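Local structure of effector protein B, substrate of the Dot/Icm secretion system (Legionella drancourtii, 4JVS) at residues Pro100-Ala105 against His110-His115; Ser119-His124 against Ser155-Met160; Gln236-Met241 against Ala247-Glu252; Ser242-Ala247 against Gly282-Gly287; Glu252-Pro257 against Arg261-Ile266. The protein probably acts as a GTPase-activating protein, its GAP domain, the part described here, speeding GTP hydrolysis by a host Rab GTPase. One frame throughout, in Å; residues are numbered along the deposited sequence.

Contact 1: residues Pro100-Ala105 against His110-His115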
# COMPACT_ATOMS: atom_id res chain seq x y z
N PRO A 100 -9.47 -10.02 15.18
CA PRO A 100 -8.74 -11.21 15.63
C PRO A 100 -8.58 -12.06 14.39
O PRO A 100 -9.11 -11.61 13.39
CB PRO A 100 -9.68 -11.85 16.63
CG PRO A 100 -10.58 -10.75 17.02
CD PRO A 100 -10.82 -10.00 15.79
N ASP A 101 -7.90 -13.20 14.40
CA ASP A 101 -7.15 -13.78 15.54
C ASP A 101 -6.24 -12.87 16.37
O ASP A 101 -5.99 -13.15 17.55
CB ASP A 101 -6.30 -14.96 15.04
CG ASP A 101 -7.13 -16.11 14.50
OD1 ASP A 101 -7.37 -16.15 13.27
OD2 ASP A 101 -7.54 -16.99 15.29
N ALA A 102 -5.75 -11.79 15.75
CA ALA A 102 -4.67 -10.98 16.30
C ALA A 102 -3.47 -11.89 16.55
O ALA A 102 -3.11 -12.18 17.69
CB ALA A 102 -5.10 -10.24 17.57
N SER A 103 -2.90 -12.36 15.45
CA SER A 103 -1.60 -13.00 15.49
C SER A 103 -0.62 -12.07 16.19
O SER A 103 -0.70 -10.86 16.04
CB SER A 103 -1.12 -13.25 14.06
OG SER A 103 0.27 -13.54 14.04
N LYS A 104 0.29 -12.64 16.96
CA LYS A 104 1.31 -11.84 17.63
C LYS A 104 2.62 -11.91 16.86
O LYS A 104 3.66 -11.45 17.33
CB LYS A 104 1.52 -12.30 19.07
CG LYS A 104 0.29 -12.17 19.96
CD LYS A 104 0.58 -12.74 21.35
CE LYS A 104 -0.54 -12.41 22.32
NZ LYS A 104 -0.86 -10.94 22.30
N ALA A 105 2.57 -12.50 15.67
CA ALA A 105 3.75 -12.61 14.82
C ALA A 105 3.80 -11.42 13.87
O ALA A 105 2.81 -10.71 13.72
CB ALA A 105 3.74 -13.92 14.06
N HIS A 110 5.65 -5.85 10.52
CA HIS A 110 4.99 -5.23 11.63
C HIS A 110 4.15 -6.22 12.31
O HIS A 110 3.63 -7.11 11.70
CB HIS A 110 4.09 -4.13 11.14
CG HIS A 110 4.79 -2.85 10.85
ND1 HIS A 110 4.92 -1.91 11.74
CD2 HIS A 110 5.37 -2.38 9.72
CE1 HIS A 110 5.56 -0.89 11.22
NE2 HIS A 110 5.83 -1.18 9.99
N ALA A 111 3.95 -6.07 13.59
CA ALA A 111 3.07 -6.96 14.31
C ALA A 111 1.89 -6.16 14.79
O ALA A 111 1.98 -4.98 14.96
CB ALA A 111 3.80 -7.60 15.45
N TYR A 112 0.76 -6.80 14.96
CA TYR A 112 -0.39 -6.06 15.36
C TYR A 112 -0.19 -5.67 16.76
O TYR A 112 0.11 -6.46 17.59
CB TYR A 112 -1.62 -6.92 15.24
CG TYR A 112 -2.84 -6.26 15.75
CD1 TYR A 112 -3.30 -6.52 17.00
CD2 TYR A 112 -3.52 -5.41 14.98
CE1 TYR A 112 -4.42 -5.92 17.48
CE2 TYR A 112 -4.64 -4.81 15.45
CZ TYR A 112 -5.07 -5.06 16.70
OH TYR A 112 -6.19 -4.45 17.15
N ILE A 113 -0.37 -4.39 17.01
CA ILE A 113 -0.34 -3.86 18.32
C ILE A 113 -1.66 -3.20 18.43
O ILE A 113 -2.02 -2.42 17.60
CB ILE A 113 0.79 -2.87 18.47
CG1 ILE A 113 2.01 -3.56 19.01
CG2 ILE A 113 0.44 -1.84 19.48
CD1 ILE A 113 3.01 -3.92 17.97
N ALA A 114 -2.43 -3.55 19.42
CA ALA A 114 -3.78 -3.01 19.53
C ALA A 114 -3.74 -1.58 20.06
O ALA A 114 -4.72 -0.85 20.01
CB ALA A 114 -4.64 -3.87 20.43
N HIS A 115 -2.57 -1.19 20.55
CA HIS A 115 -2.42 0.07 21.23
C HIS A 115 -1.99 1.21 20.32
O HIS A 115 -1.68 2.30 20.80
CB HIS A 115 -1.42 -0.10 22.36
CG HIS A 115 -1.70 -1.30 23.21
ND1 HIS A 115 -2.75 -1.36 24.10
CD2 HIS A 115 -1.07 -2.50 23.30
CE1 HIS A 115 -2.75 -2.53 24.70
NE2 HIS A 115 -1.74 -3.24 24.24
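Backbone carbonyls rather than side chains supply much of one side of this contact: the oxygens of Ala105 and Ser103 pack against the CB atoms of Ala111 and Tyr112. Ala111 CB lies 3.7 Å from Ala105 O, and Tyr112 CB lies 4.1 Å from Ser103 O. Only Ala102 contributes a methyl to a direct side-chain pair, its CB meeting Tyr112 CD1 obliquely at 4.2 Å. The Tyr112 ring reaches back along the loop because CG is anti to the backbone N (chi1 175°), which carries it past Ser103 to Ala102. An ST turn follows, in which Ala105 N donates to Ser103 OG at 3.0 Å. Residues 103-105 are exposed, whereas Ala111 and Tyr112 are buried. Tyr141 meets the Tyr112 ring, and Gln245 NE2 of helix 243-253 donates to Tyr112 O, so the inner segment is tied to the following subdomain. With CA atoms 5.7 Å apart, Ala105 and Ala111 stand at the open end of the antiparallel pair 106-107 and 110-111, an arrangement typical of the base of a short beta hairpin.

Contact 2: residues Ser119-His124 against Ser155-Met160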
# COMPACT_ATOMS: atom_id res chain seq x y z
N SER A 119 -4.20 8.24 14.61
CA SER A 119 -3.44 9.15 13.76
C SER A 119 -2.10 8.57 13.28
O SER A 119 -1.57 8.97 12.24
CB SER A 119 -3.20 10.48 14.46
OG SER A 119 -4.35 11.31 14.38
N VAL A 120 -1.54 7.65 14.04
CA VAL A 120 -0.31 6.98 13.60
C VAL A 120 -0.63 5.97 12.49
O VAL A 120 0.05 5.92 11.45
CB VAL A 120 0.38 6.29 14.78
CG1 VAL A 120 1.75 5.84 14.36
CG2 VAL A 120 0.47 7.24 15.95
N ILE A 121 -1.66 5.17 12.70
CA ILE A 121 -2.18 4.28 11.69
C ILE A 121 -2.47 5.08 10.41
O ILE A 121 -1.97 4.73 9.33
CB ILE A 121 -3.43 3.55 12.20
CG1 ILE A 121 -3.08 2.71 13.44
CG2 ILE A 121 -4.03 2.66 11.11
CD1 ILE A 121 -4.27 2.26 14.27
N LEU A 122 -3.25 6.15 10.55
CA LEU A 122 -3.57 7.03 9.42
C LEU A 122 -2.32 7.49 8.67
O LEU A 122 -2.26 7.39 7.44
CB LEU A 122 -4.35 8.24 9.88
CG LEU A 122 -4.76 9.18 8.76
CD1 LEU A 122 -5.72 8.45 7.82
CD2 LEU A 122 -5.37 10.48 9.30
N ARG A 123 -1.32 7.95 9.38
CA ARG A 123 -0.07 8.30 8.76
C ARG A 123 0.62 7.15 8.11
O ARG A 123 1.25 7.31 7.12
CB ARG A 123 0.86 8.83 9.82
CG ARG A 123 0.69 10.24 10.16
CD ARG A 123 1.57 10.49 11.31
NE ARG A 123 1.49 11.82 11.85
CZ ARG A 123 1.02 12.12 13.06
NH1 ARG A 123 1.02 13.35 13.49
NH2 ARG A 123 0.55 11.18 13.84
N HIS A 124 0.52 5.99 8.70
CA HIS A 124 1.21 4.82 8.17
C HIS A 124 0.65 4.35 6.84
O HIS A 124 1.40 4.01 5.92
CB HIS A 124 1.17 3.67 9.17
CG HIS A 124 2.32 3.67 10.13
ND1 HIS A 124 3.52 4.29 9.86
CD2 HIS A 124 2.44 3.14 11.37
CE1 HIS A 124 4.33 4.14 10.89
NE2 HIS A 124 3.70 3.45 11.82
N SER A 155 -17.50 8.12 8.42
CA SER A 155 -16.71 8.37 9.62
C SER A 155 -15.59 9.35 9.34
O SER A 155 -15.12 9.45 8.20
CB SER A 155 -16.11 7.06 10.11
OG SER A 155 -15.46 6.39 9.05
N PRO A 156 -15.17 10.09 10.38
CA PRO A 156 -14.05 11.01 10.22
C PRO A 156 -12.86 10.27 9.62
O PRO A 156 -12.26 10.79 8.69
CB PRO A 156 -13.75 11.43 11.67
CG PRO A 156 -15.03 11.25 12.37
CD PRO A 156 -15.63 10.03 11.77
N TRP A 157 -12.58 9.07 10.13
CA TRP A 157 -11.53 8.20 9.60
C TRP A 157 -11.63 8.03 8.09
O TRP A 157 -10.66 8.22 7.37
CB TRP A 157 -11.55 6.82 10.25
CG TRP A 157 -10.58 5.89 9.62
CD1 TRP A 157 -10.83 4.96 8.65
CD2 TRP A 157 -9.17 5.81 9.89
NE1 TRP A 157 -9.67 4.31 8.30
CE2 TRP A 157 -8.64 4.81 9.05
CE3 TRP A 157 -8.31 6.49 10.76
CZ2 TRP A 157 -7.29 4.47 9.06
CZ3 TRP A 157 -6.98 6.15 10.77
CH2 TRP A 157 -6.48 5.15 9.93
N ALA A 158 -12.82 7.66 7.62
CA ALA A 158 -13.02 7.42 6.20
C ALA A 158 -12.77 8.68 5.40
O ALA A 158 -12.30 8.61 4.26
CB ALA A 158 -14.42 6.90 5.94
N LYS A 159 -13.08 9.84 5.98
CA LYS A 159 -12.88 11.11 5.29
C LYS A 159 -11.40 11.49 5.19
O LYS A 159 -10.96 12.00 4.16
CB LYS A 159 -13.70 12.23 5.96
CG LYS A 159 -15.20 12.11 5.68
CD LYS A 159 -16.04 13.07 6.51
CE LYS A 159 -17.53 12.86 6.28
NZ LYS A 159 -18.36 13.82 7.05
N MET A 160 -10.66 11.23 6.27
CA MET A 160 -9.24 11.54 6.34
C MET A 160 -8.46 10.65 5.40
O MET A 160 -7.56 11.10 4.69
CB MET A 160 -8.72 11.30 7.75
CG MET A 160 -9.43 12.11 8.81
SD MET A 160 -9.13 13.87 8.63
CE MET A 160 -10.53 14.50 9.56
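Leu122 and Trp157 carry this contact, the leucine lying over one face of the indole. Leu122 CD1 stands 4.2 Å from the centroid of the six-membered ring and 22° off its normal, a CH-pi contact displaced toward the rim. The far corner of the ring also reaches the leucine's base, with CB 3.5 Å from Trp157 CZ3, and the two side chains run past each other in opposite directions. The other branch, Leu122 CD2, rests on Met160 CB at 3.8 Å, so the leucine sits between residues one helical turn apart. Ile121 adds CG2 at 3.7 Å from Trp157 CH2, the two side chains crossing at about a right angle, the methyl oblique to the ring. Trp157 spans the gap because CG is anti to the backbone N (chi1 174°), which sends the ring across toward helix 118-124. Farther out, Phe95 meets the indole edge-to-face and Tyr148 packs against it, while Val74 and Cys78 of helix 60-80 lie against Met160. At the start of the tryptophan's helix, Ser155 OG accepts from Ala158 N as an N-cap. The axes of 119-124 and 156-160 approach to 11.3 Å at 27°, a spacing bridged by the large ring: near-parallel helix packing in the buried core of the alpha-helical N-terminal GAP subdomain.

Contact 3: residues Gln236-Met241 against Ala247-Glu252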
# COMPACT_ATOMS: atom_id res chain seq x y z
N GLN A 236 1.51 -5.48 32.75
CA GLN A 236 0.99 -6.79 32.55
C GLN A 236 0.62 -7.03 31.12
O GLN A 236 0.75 -8.11 30.62
CB GLN A 236 -0.24 -6.92 33.43
CG GLN A 236 -0.41 -8.19 34.16
CD GLN A 236 -1.84 -8.60 34.14
OE1 GLN A 236 -2.51 -8.58 35.17
NE2 GLN A 236 -2.32 -8.96 32.98
N THR A 237 0.11 -6.03 30.44
CA THR A 237 -0.24 -6.19 29.05
C THR A 237 0.98 -6.37 28.22
O THR A 237 0.99 -7.03 27.22
CB THR A 237 -1.01 -5.01 28.49
OG1 THR A 237 -2.30 -4.98 29.09
CG2 THR A 237 -1.17 -5.18 27.03
N LEU A 238 1.99 -5.66 28.63
CA LEU A 238 3.26 -5.60 27.91
C LEU A 238 4.11 -6.87 28.09
O LEU A 238 4.87 -7.23 27.21
CB LEU A 238 4.03 -4.36 28.36
CG LEU A 238 5.25 -3.89 27.56
CD1 LEU A 238 4.89 -3.55 26.13
CD2 LEU A 238 5.85 -2.68 28.26
N ASN A 239 3.96 -7.55 29.24
CA ASN A 239 4.69 -8.80 29.49
C ASN A 239 4.02 -9.99 28.83
O ASN A 239 4.52 -11.11 28.89
CB ASN A 239 4.87 -9.06 30.98
CG ASN A 239 5.81 -8.07 31.64
OD1 ASN A 239 5.42 -7.32 32.53
ND2 ASN A 239 7.07 -8.06 31.20
N ALA A 240 2.87 -9.74 28.22
CA ALA A 240 2.13 -10.76 27.49
C ALA A 240 2.47 -10.73 25.99
O ALA A 240 2.10 -11.63 25.23
CB ALA A 240 0.62 -10.58 27.69
N MET A 241 3.19 -9.70 25.58
CA MET A 241 3.50 -9.51 24.17
C MET A 241 4.57 -10.46 23.64
O MET A 241 5.45 -10.90 24.38
CB MET A 241 3.88 -8.05 23.92
CG MET A 241 2.78 -7.10 24.30
SD MET A 241 2.90 -5.53 23.44
CE MET A 241 1.16 -5.16 23.19
N ALA A 247 9.38 -5.73 19.50
CA ALA A 247 10.29 -5.14 18.52
C ALA A 247 9.58 -4.12 17.63
O ALA A 247 10.14 -3.08 17.30
CB ALA A 247 10.92 -6.22 17.66
N THR A 248 8.35 -4.45 17.23
CA THR A 248 7.50 -3.52 16.51
C THR A 248 7.36 -2.20 17.27
O THR A 248 7.44 -1.12 16.68
CB THR A 248 6.11 -4.12 16.23
OG1 THR A 248 6.25 -5.26 15.40
CG2 THR A 248 5.20 -3.11 15.53
N ILE A 249 7.16 -2.29 18.58
CA ILE A 249 7.02 -1.11 19.43
C ILE A 249 8.33 -0.31 19.48
O ILE A 249 8.33 0.90 19.26
CB ILE A 249 6.55 -1.48 20.87
CG1 ILE A 249 5.11 -1.99 20.86
CG2 ILE A 249 6.66 -0.28 21.78
CD1 ILE A 249 4.59 -2.50 22.19
N CYS A 250 9.43 -1.00 19.74
CA CYS A 250 10.74 -0.36 19.77
C CYS A 250 11.07 0.38 18.47
O CYS A 250 11.50 1.54 18.50
CB CYS A 250 11.82 -1.40 20.05
SG CYS A 250 11.77 -1.98 21.73
N PHE A 251 10.87 -0.30 17.34
CA PHE A 251 11.13 0.30 16.03
C PHE A 251 10.30 1.55 15.81
O PHE A 251 10.72 2.48 15.14
CB PHE A 251 10.85 -0.70 14.92
CG PHE A 251 11.92 -1.72 14.75
CD1 PHE A 251 13.24 -1.40 14.98
CD2 PHE A 251 11.61 -3.01 14.35
CE1 PHE A 251 14.23 -2.34 14.83
CE2 PHE A 251 12.60 -3.95 14.18
CZ PHE A 251 13.91 -3.61 14.42
N GLU A 252 9.10 1.54 16.39
CA GLU A 252 8.16 2.64 16.23
C GLU A 252 8.60 3.82 17.09
O GLU A 252 8.60 4.97 16.64
CB GLU A 252 6.75 2.18 16.61
CG GLU A 252 5.63 3.14 16.22
CD GLU A 252 5.56 3.38 14.72
OE1 GLU A 252 5.52 2.40 13.94
OE2 GLU A 252 5.55 4.58 14.34
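A helical corner of the C-terminal GAP subdomain closes here on Leu238, Met241 and Ile249: the short helix 235-238 ends, and the chain turns through a short linker into helix 243-253. Ile249 carries the contact, a single methyl, CD1, making both touches. It lies 3.7 Å from Met241 SD and 4.1 Å from Leu238 CD1, wedged between Leu238 of the short helix and Met241 of the linker. The isoleucine's longer branch is extended (chi2 175°), which holds CD1 well out from its helix and lets it span backbones that stay far apart; even the nearest CA pair, Met241 and Ala247, is 9.9 Å apart. Met241 turns toward it with CG anti to its own carbonyl carbon (chi1 -60°), and the two side chains cross at about a right angle, sulfur against methyl. Leu238 approaches more slantwise, by one of its two branches. This is the apolar packing of two consecutive helices joined by a short linker, narrow in extent and wholly buried. A third helix, 261-267, completes the cluster: Leu262 and Ile266 lie against Ile249, and Ile266 also reaches Leu238. From the other subdomain, His115 packs on Met241. Thr237, one residue before the leucine, has its backbone N bonded to Asp234 OD1 at the start of the short helix, while within the linker Met241 N makes a weak backbone bond to Leu238 O, 3.4 Å.

Contact 4: residues Ser242-Ala247 against Gly282-Gly287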
# COMPACT_ATOMS: atom_id res chain seq x y z
N SER A 242 4.48 -10.79 22.36
CA SER A 242 5.52 -11.58 21.70
C SER A 242 6.73 -10.71 21.47
O SER A 242 6.68 -9.49 21.64
CB SER A 242 5.02 -12.10 20.36
OG SER A 242 5.11 -11.09 19.36
N GLY A 243 7.83 -11.33 21.04
CA GLY A 243 9.05 -10.61 20.74
C GLY A 243 8.80 -9.71 19.56
O GLY A 243 9.21 -8.55 19.54
N ASP A 244 8.10 -10.25 18.57
CA ASP A 244 7.75 -9.48 17.38
C ASP A 244 6.93 -8.23 17.70
O ASP A 244 7.18 -7.16 17.16
CB ASP A 244 7.00 -10.36 16.39
CG ASP A 244 7.92 -11.23 15.56
OD1 ASP A 244 9.15 -11.22 15.80
OD2 ASP A 244 7.41 -11.95 14.67
N GLN A 245 5.93 -8.39 18.58
CA GLN A 245 5.13 -7.26 19.03
C GLN A 245 6.02 -6.21 19.72
O GLN A 245 5.89 -5.00 19.49
CB GLN A 245 4.02 -7.74 19.98
CG GLN A 245 2.66 -7.97 19.33
CD GLN A 245 1.65 -8.66 20.26
OE1 GLN A 245 2.03 -9.31 21.23
NE2 GLN A 245 0.37 -8.52 19.95
N LEU A 246 6.94 -6.69 20.55
CA LEU A 246 7.79 -5.80 21.33
C LEU A 246 8.77 -5.02 20.45
O LEU A 246 8.95 -3.82 20.62
CB LEU A 246 8.54 -6.58 22.41
CG LEU A 246 7.75 -7.12 23.62
CD1 LEU A 246 8.59 -8.11 24.39
CD2 LEU A 246 7.33 -5.99 24.53
N ALA A 247 9.38 -5.73 19.50
CA ALA A 247 10.29 -5.14 18.52
C ALA A 247 9.58 -4.12 17.63
O ALA A 247 10.14 -3.08 17.30
CB ALA A 247 10.92 -6.22 17.66
N GLY A 282 15.97 -12.07 14.08
CA GLY A 282 15.15 -12.92 13.24
C GLY A 282 15.25 -12.47 11.79
O GLY A 282 16.26 -11.91 11.39
N ASP A 283 14.17 -12.63 11.06
CA ASP A 283 14.13 -12.38 9.64
C ASP A 283 12.87 -11.63 9.30
O ASP A 283 12.62 -11.32 8.16
CB ASP A 283 14.07 -13.71 8.90
CG ASP A 283 15.35 -14.47 8.99
OD1 ASP A 283 16.40 -13.88 8.71
OD2 ASP A 283 15.30 -15.67 9.32
N ALA A 284 12.06 -11.40 10.29
CA ALA A 284 10.75 -10.81 10.09
C ALA A 284 10.83 -9.32 9.79
O ALA A 284 9.86 -8.74 9.32
CB ALA A 284 9.86 -11.05 11.30
N PHE A 285 11.98 -8.72 10.08
CA PHE A 285 12.15 -7.28 9.89
C PHE A 285 13.18 -6.95 8.82
O PHE A 285 13.53 -5.79 8.62
CB PHE A 285 12.49 -6.59 11.22
CG PHE A 285 11.57 -6.97 12.34
CD1 PHE A 285 10.38 -6.30 12.53
CD2 PHE A 285 11.88 -8.02 13.19
CE1 PHE A 285 9.52 -6.65 13.55
CE2 PHE A 285 11.03 -8.38 14.21
CZ PHE A 285 9.84 -7.70 14.39
N MET A 286 13.65 -7.98 8.12
CA MET A 286 14.68 -7.84 7.09
C MET A 286 14.29 -6.76 6.09
O MET A 286 15.06 -5.82 5.83
CB MET A 286 14.83 -9.17 6.35
CG MET A 286 16.04 -9.26 5.44
SD MET A 286 17.50 -9.75 6.37
CE MET A 286 17.00 -11.38 6.93
N GLY A 287 13.08 -6.87 5.58
CA GLY A 287 12.61 -6.04 4.50
C GLY A 287 12.19 -4.64 4.82
O GLY A 287 11.78 -3.94 3.96
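Phe285 gives up more surface than any other residue here, pressing the outer end of its ring between Asp244 and Ala247 on one side of helix 243-253. Ala247 CB meets Phe285 CZ at 3.7 Å, the one apolar pair between the segments. Next to it Asp244 OD1 lies 3.8 Å from Phe285 CE2; the carboxylate stands nearly upright to the ring, their planes 83° apart. This oxygen does more than touch carbon: Asp244 OD1 is hydrogen-bonded to Ser279 OG, and OD2 takes the backbone N of Ala106, so the carboxylate is held from both oxygens and joins three parts of the chain. With CG anti to the carbonyl carbon (chi1 -50°), the Phe285 ring is turned toward Asp244 and Ala247. The preceding residue covers part of it: Ala284 CB lies 4.0 Å above the ring plane, toward the rim, and is also 4.3 Å from Asp244 OD2. Phe251, a turn farther along the helix, meets the same ring edge-to-face. Gly287, beyond the ring, makes backbone hydrogen bonds to another protein chain of the assembly, so this loop lies at an interface. The helix opens with Ser242 OG accepting from Gln245 N at 2.9 Å, while Gln245 OE1 accepts from Ser242 N on a lone pair in the carbonyl plane. That reciprocal pair is a capping box, the classic start of an alpha helix.

Contact 5: residues Glu252-Pro257 against Arg261-Ile266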
# COMPACT_ATOMS: atom_id res chain seq x y z
N GLU A 252 9.10 1.54 16.39
CA GLU A 252 8.16 2.64 16.23
C GLU A 252 8.60 3.82 17.09
O GLU A 252 8.60 4.97 16.64
CB GLU A 252 6.75 2.18 16.61
CG GLU A 252 5.63 3.14 16.22
CD GLU A 252 5.56 3.38 14.72
OE1 GLU A 252 5.52 2.40 13.94
OE2 GLU A 252 5.55 4.58 14.34
N GLU A 253 8.99 3.53 18.33
CA GLU A 253 9.39 4.56 19.29
C GLU A 253 10.61 5.36 18.83
O GLU A 253 10.72 6.55 19.12
CB GLU A 253 9.64 3.92 20.67
CG GLU A 253 8.37 3.37 21.33
CD GLU A 253 7.31 4.45 21.54
OE1 GLU A 253 7.68 5.57 21.95
OE2 GLU A 253 6.12 4.19 21.30
N LEU A 254 11.51 4.73 18.09
CA LEU A 254 12.69 5.40 17.53
C LEU A 254 12.36 6.52 16.53
O LEU A 254 13.22 7.37 16.24
CB LEU A 254 13.64 4.37 16.91
CG LEU A 254 14.89 4.06 17.73
CD1 LEU A 254 14.63 4.24 19.21
CD2 LEU A 254 15.36 2.65 17.47
N ASN A 255 11.14 6.53 16.01
CA ASN A 255 10.65 7.63 15.18
C ASN A 255 10.49 8.94 15.97
O ASN A 255 10.34 10.02 15.39
CB ASN A 255 9.33 7.26 14.53
CG ASN A 255 9.47 6.10 13.56
OD1 ASN A 255 10.50 5.95 12.91
ND2 ASN A 255 8.42 5.29 13.44
N ALA A 256 10.50 8.83 17.30
CA ALA A 256 10.36 9.98 18.18
C ALA A 256 11.73 10.55 18.57
O ALA A 256 12.69 9.80 18.77
CB ALA A 256 9.56 9.60 19.44
N PRO A 257 11.81 11.89 18.70
CA PRO A 257 13.09 12.59 18.89
C PRO A 257 13.67 12.40 20.29
O PRO A 257 14.84 12.72 20.51
CB PRO A 257 12.70 14.06 18.69
CG PRO A 257 11.28 14.13 19.19
CD PRO A 257 10.66 12.81 18.79
N ARG A 261 9.02 6.61 27.58
CA ARG A 261 8.81 5.81 28.78
C ARG A 261 8.52 4.37 28.36
O ARG A 261 8.97 3.43 29.01
CB ARG A 261 7.65 6.38 29.60
CG ARG A 261 8.02 6.67 31.04
CD ARG A 261 6.84 7.19 31.84
NE ARG A 261 6.65 8.63 31.66
CZ ARG A 261 5.72 9.34 32.30
NH1 ARG A 261 4.91 8.73 33.16
NH2 ARG A 261 5.61 10.64 32.09
N LEU A 262 7.77 4.20 27.27
CA LEU A 262 7.44 2.86 26.78
C LEU A 262 8.67 2.09 26.32
O LEU A 262 8.87 0.95 26.73
CB LEU A 262 6.40 2.93 25.67
CG LEU A 262 5.93 1.63 24.99
CD1 LEU A 262 5.54 0.59 26.01
CD2 LEU A 262 4.76 1.92 24.08
N ILE A 263 9.48 2.69 25.46
CA ILE A 263 10.64 1.96 24.93
C ILE A 263 11.68 1.71 26.02
O ILE A 263 12.41 0.72 25.97
CB ILE A 263 11.30 2.68 23.75
CG1 ILE A 263 12.21 1.71 23.00
CG2 ILE A 263 12.06 3.92 24.22
CD1 ILE A 263 13.21 2.37 22.09
N MET A 264 11.79 2.61 26.96
CA MET A 264 12.64 2.44 28.11
C MET A 264 12.16 1.33 29.01
O MET A 264 12.92 0.61 29.59
CB MET A 264 12.78 3.74 28.86
CG MET A 264 13.96 4.59 28.44
SD MET A 264 15.17 3.65 27.59
CE MET A 264 15.98 4.91 26.70
N ARG A 265 10.87 1.21 29.12
CA ARG A 265 10.24 0.18 29.90
C ARG A 265 10.60 -1.18 29.39
O ARG A 265 10.80 -2.09 30.13
CB ARG A 265 8.75 0.34 29.78
CG ARG A 265 7.99 -0.00 31.03
CD ARG A 265 6.90 1.00 31.28
NE ARG A 265 5.66 0.44 30.84
CZ ARG A 265 4.64 1.14 30.42
NH1 ARG A 265 3.56 0.50 30.01
NH2 ARG A 265 4.69 2.45 30.40
N ILE A 266 10.63 -1.29 28.09
CA ILE A 266 10.89 -2.54 27.39
C ILE A 266 12.36 -2.92 27.44
O ILE A 266 12.71 -4.07 27.71
CB ILE A 266 10.44 -2.42 25.92
CG1 ILE A 266 8.91 -2.36 25.85
CG2 ILE A 266 10.99 -3.56 25.09
CD1 ILE A 266 8.38 -1.84 24.53
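Leu262 CD2 lies above the carboxylate plane of Glu253, out beyond OE2 and 3.8 Å from it; the other oxygen, OE1, is hydrogen-bonded to Ser260 OG. A second carboxylate, that of Glu252, is also approached from above: Asn255 ND2 donates to Glu252 OE2 at 3.1 Å, 70° out of the carboxylate plane, although the oxygen lies in the plane of the asparagine amide. Glu252 OE1 is taken by Tyr116 OH and His124 NE2 of the N-terminal subdomain. These groups flank a corner between two consecutive helices, in which helix 243-253 runs into a type I turn from Glu253 to Ala256 and the chain re-enters helix 261-267. The packing across it is mostly aliphatic. Glu253 CB lies against Ile263 CB at 3.7 Å, and the two side chains slide past each other in opposite directions. A bend at chi2 (-59°) folds the glutamate so that its acid end clears Ile263 and reaches Leu262. Leu254 is also backed by Ile299 and Trp302 of helix 292-306. Ile263 sends CG1 anti to its backbone N (chi1 -163°), putting the end of that branch, CD1, 3.7 Å from Leu254 CD1.

Contacts 3, 4 and 5 all use helix 243-253, each on a different neighbour: the short helix before it, the loop 282-287, and helix 261-267. Contacts 3 and 5 form one continuous aliphatic cluster, with Ile249 touching both Leu262 and Ile266. Contact 4 is more polar and only partly buried, and joins contact 3 where Phe251 meets Phe285. Contact 1, likewise partly exposed, packs through backbone carbonyls and binds the same helix from the N-terminal subdomain. Contact 2, a helix pair packed round one tryptophan and nearest the chain centre, stands apart, linked to contacts 3 and 5 through His124 and Glu252.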